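Local coordinates for protein oxidoreductase (Azotobacter vinelandii, PDB 7D5M) that binds NAD+ in a Rossmann domain and, as an inositol dehydrogenase homologue, probably catalyses NAD-dependent oxidation of a polyol or sugar-like substrate, at residues K6-P11 with R339-M344. Sequence-based numbering, arbitrary orientation.
Sequences KRIAQP and RFAMAM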
ATOM      1  N   LYS A   6     -38.364  -4.533   5.552  1.00 16.48           N
ATOM      2  CA  LYS A   6     -38.804  -3.150   5.857  1.00 17.93           C
ATOM      3  C   LYS A   6     -38.462  -2.816   7.314  1.00 16.97           C
ATOM      4  O   LYS A   6     -38.498  -3.699   8.185  1.00 16.07           O
ATOM      5  CB  LYS A   6     -40.283  -2.949   5.536  1.00 20.75           C
ATOM      6  CG  LYS A   6     -41.263  -3.729   6.388  1.00 23.21           C
ATOM      7  CD  LYS A   6     -42.712  -3.401   6.031  1.00 25.52           C
ATOM      8  CE  LYS A   6     -43.095  -3.828   4.632  1.00 27.30           C
ATOM      9  NZ  LYS A   6     -44.364  -3.199   4.199  1.00 29.81           N
ATOM     10  N   ARG A   7     -38.122  -1.560   7.563  1.00 16.97           N
ATOM     11  CA  ARG A   7     -37.828  -1.041   8.920  1.00 17.91           C
ATOM     12  C   ARG A   7     -38.972  -0.173   9.430  1.00 16.55           C
ATOM     13  O   ARG A   7     -38.995   0.097  10.620  1.00 17.66           O
ATOM     14  CB  ARG A   7     -36.582  -0.183   8.839  1.00 19.62           C
ATOM     15  CG  ARG A   7     -35.435  -0.910   8.172  1.00 22.07           C
ATOM     16  CD  ARG A   7     -34.230  -0.405   8.885  1.00 25.12           C
ATOM     17  NE  ARG A   7     -33.006  -0.940   8.338  1.00 27.36           N
ATOM     18  CZ  ARG A   7     -32.088  -1.550   9.062  1.00 27.55           C
ATOM     19  NH1 ARG A   7     -32.252  -1.704  10.372  1.00 27.74           N
ATOM     20  NH2 ARG A   7     -31.007  -1.997   8.463  1.00 28.30           N
ATOM     21  N   ILE A   8     -39.811   0.302   8.519  1.00 15.18           N
ATOM     22  CA  ILE A   8     -41.042   1.078   8.812  1.00 15.07           C
ATOM     23  C   ILE A   8     -42.140   0.455   7.953  1.00 15.24           C
ATOM     24  O   ILE A   8     -41.786  -0.218   6.961  1.00 14.36           O
ATOM     25  CB  ILE A   8     -40.811   2.581   8.543  1.00 14.69           C
ATOM     26  CG1 ILE A   8     -40.519   2.871   7.069  1.00 14.43           C
ATOM     27  CG2 ILE A   8     -39.689   3.106   9.432  1.00 14.86           C
ATOM     28  CD1 ILE A   8     -40.459   4.344   6.739  1.00 14.29           C
ATOM     29  N   ALA A   9     -43.406   0.642   8.338  1.00 15.21           N
ATOM     30  CA  ALA A   9     -44.586  -0.034   7.744  1.00 15.52           C
ATOM     31  C   ALA A   9     -44.703   0.300   6.256  1.00 15.97           C
ATOM     32  O   ALA A   9     -44.982  -0.621   5.456  1.00 16.16           O
ATOM     33  CB  ALA A   9     -45.842   0.367   8.472  1.00 15.64           C
ATOM     34  N   GLN A  10     -44.527   1.575   5.897  1.00 15.59           N
ATOM     35  CA  GLN A  10     -44.619   2.043   4.492  1.00 16.30           C
ATOM     36  C   GLN A  10     -43.485   3.017   4.211  1.00 14.19           C
ATOM     37  O   GLN A  10     -43.074   3.758   5.102  1.00 13.33           O
ATOM     38  CB  GLN A  10     -45.934   2.771   4.218  1.00 18.48           C
ATOM     39  CG  GLN A  10     -47.168   1.911   4.441  1.00 21.59           C
ATOM     40  CD  GLN A  10     -47.339   0.809   3.426  1.00 24.25           C
ATOM     41  OE1 GLN A  10     -46.804   0.847   2.318  1.00 26.79           O
ATOM     42  NE2 GLN A  10     -48.101  -0.204   3.807  1.00 28.07           N
ATOM     43  N   PRO A  11     -42.993   3.081   2.958  1.00 14.25           N
ATOM     44  CA  PRO A  11     -41.980   4.067   2.594  1.00 13.62           C
ATOM     45  C   PRO A  11     -42.501   5.487   2.831  1.00 13.47           C
ATOM     46  O   PRO A  11     -43.679   5.757   2.557  1.00 13.81           O
ATOM     47  CB  PRO A  11     -41.729   3.803   1.102  1.00 13.67           C
ATOM     48  CG  PRO A  11     -42.146   2.363   0.924  1.00 14.30           C
ATOM     49  CD  PRO A  11     -43.357   2.229   1.818  1.00 13.95           C
ATOM     50  N   ARG A 339     -31.923   5.380   8.479  1.00 12.24           N
ATOM     51  CA  ARG A 339     -32.033   5.967   9.840  1.00 12.46           C
ATOM     52  C   ARG A 339     -32.911   7.219   9.767  1.00 12.04           C
ATOM     53  O   ARG A 339     -33.746   7.432  10.683  1.00 12.23           O
ATOM     54  CB  ARG A 339     -30.654   6.262  10.424  1.00 13.26           C
ATOM     55  CG  ARG A 339     -29.876   5.009  10.796  1.00 14.12           C
ATOM     56  CD  ARG A 339     -28.516   5.417  11.324  1.00 15.04           C
ATOM     57  NE  ARG A 339     -27.785   4.341  11.976  1.00 16.89           N
ATOM     58  CZ  ARG A 339     -27.181   3.345  11.355  1.00 17.14           C
ATOM     59  NH1 ARG A 339     -27.253   3.246  10.036  1.00 18.02           N
ATOM     60  NH2 ARG A 339     -26.519   2.435  12.055  1.00 16.97           N
ATOM     61  N   PHE A 340     -32.725   8.046   8.739  1.00 11.46           N
ATOM     62  CA  PHE A 340     -33.600   9.223   8.509  1.00 11.14           C
ATOM     63  C   PHE A 340     -35.063   8.759   8.466  1.00 11.16           C
ATOM     64  O   PHE A 340     -35.900   9.369   9.165  1.00 10.62           O
ATOM     65  CB  PHE A 340     -33.245   9.988   7.234  1.00 10.76           C
ATOM     66  CG  PHE A 340     -31.874  10.612   7.190  1.00 10.61           C
ATOM     67  CD1 PHE A 340     -31.220  10.998   8.347  1.00 10.57           C
ATOM     68  CD2 PHE A 340     -31.251  10.842   5.976  1.00 10.50           C
ATOM     69  CE1 PHE A 340     -29.962  11.580   8.296  1.00 10.79           C
ATOM     70  CE2 PHE A 340     -29.994  11.431   5.926  1.00 10.37           C
ATOM     71  CZ  PHE A 340     -29.355  11.805   7.089  1.00 10.50           C
ATOM     72  N   ALA A 341     -35.373   7.728   7.677  1.00 11.21           N
ATOM     73  CA  ALA A 341     -36.747   7.198   7.515  1.00 11.64           C
ATOM     74  C   ALA A 341     -37.261   6.692   8.871  1.00 12.61           C
ATOM     75  O   ALA A 341     -38.398   7.014   9.245  1.00 13.42           O
ATOM     76  CB  ALA A 341     -36.776   6.115   6.460  1.00 11.22           C
ATOM     77  N   MET A 342     -36.464   5.919   9.603  1.00 13.24           N
ATOM     78  CA  MET A 342     -36.905   5.404  10.931  1.00 13.94           C
ATOM     79  C   MET A 342     -37.202   6.573  11.881  1.00 13.99           C
ATOM     80  O   MET A 342     -38.195   6.487  12.630  1.00 13.75           O
ATOM     81  CB  MET A 342     -35.851   4.487  11.551  1.00 14.08           C
ATOM     82  CG  MET A 342     -35.735   3.174  10.813  1.00 14.70           C
ATOM     83  SD  MET A 342     -34.488   2.089  11.532  1.00 15.47           S
ATOM     84  CE  MET A 342     -35.376   1.441  12.947  1.00 17.20           C
ATOM     85  N   ALA A 343     -36.382   7.630  11.865  1.00 13.75           N
ATOM     86  CA  ALA A 343     -36.527   8.794  12.770  1.00 13.80           C
ATOM     87  C   ALA A 343     -37.813   9.550  12.417  1.00 13.83           C
ATOM     88  O   ALA A 343     -38.561   9.950  13.339  1.00 13.88           O
ATOM     89  CB  ALA A 343     -35.309   9.687  12.674  1.00 14.14           C
ATOM     90  N   MET A 344     -38.068   9.745  11.126  1.00 13.36           N
ATOM     91  CA  MET A 344     -39.263  10.468  10.632  1.00 13.96           C
ATOM     92  C   MET A 344     -40.514   9.679  11.034  1.00 14.70           C
ATOM     93  O   MET A 344     -41.456  10.282  11.608  1.00 14.34           O
ATOM     94  CB  MET A 344     -39.202  10.631   9.115  1.00 13.68           C
ATOM     95  CG  MET A 344     -38.098  11.570   8.690  1.00 13.93           C
ATOM     96  SD  MET A 344     -37.910  11.590   6.905  1.00 13.54           S
ATOM     97  CE  MET A 344     -36.440  12.608   6.758  1.00 14.04           C
TER
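Ile8 and Arg7 meet Met342 and Ala341 in a small contact made by van der Waals packing, with no hydrogen bond between the two segments. Ile8 sends both branches to the helix. Its CG2 methyl lies over the backbone of Met342, 3.9 Å from that residue's CA, and also reaches Met342 CG at 4.2 Å. With chi1 at 64°, CG1 sits between the backbone N and the carbonyl carbon, and the extended branch carries Ile8 CD1 to Ala341 CB at 4.1 Å. This is a single methyl-to-methyl contact.

The second apolar patch uses the aliphatic part of Arg7. Arg7 CD touches Met342 SD at 3.6 Å, and Arg7 CB lies 4.0 Å from Met342 CG. The two side chains run obliquely across each other. Met342 CG is anti to the carbonyl carbon (chi1 -70°), and chi2 at 180° extends the chain to carry SD to Arg7 CD. An alanine in place of Met342 would probably strip Arg7 CD of its sulfur contact and leave Ile8 CG2 with less apolar cover, so that the arginine chain is less firmly held on this side.

Within the loop, on residues that do not touch the helix segment, Lys6 NZ donates to Ala9 O at 2.9 Å, bridging the turn. The Arg7 guanidinium makes a cation-pi contact with Tyr338.

The contact joins the loop before the first Rossmann strand, 12-16, to helix 329-349 of the C-terminal part of the chain. Beyond it, Ala341 and Met344 pack on Phe39 of strand 39-45, while Phe340 and Met344 cover Val112 of strand 110-113.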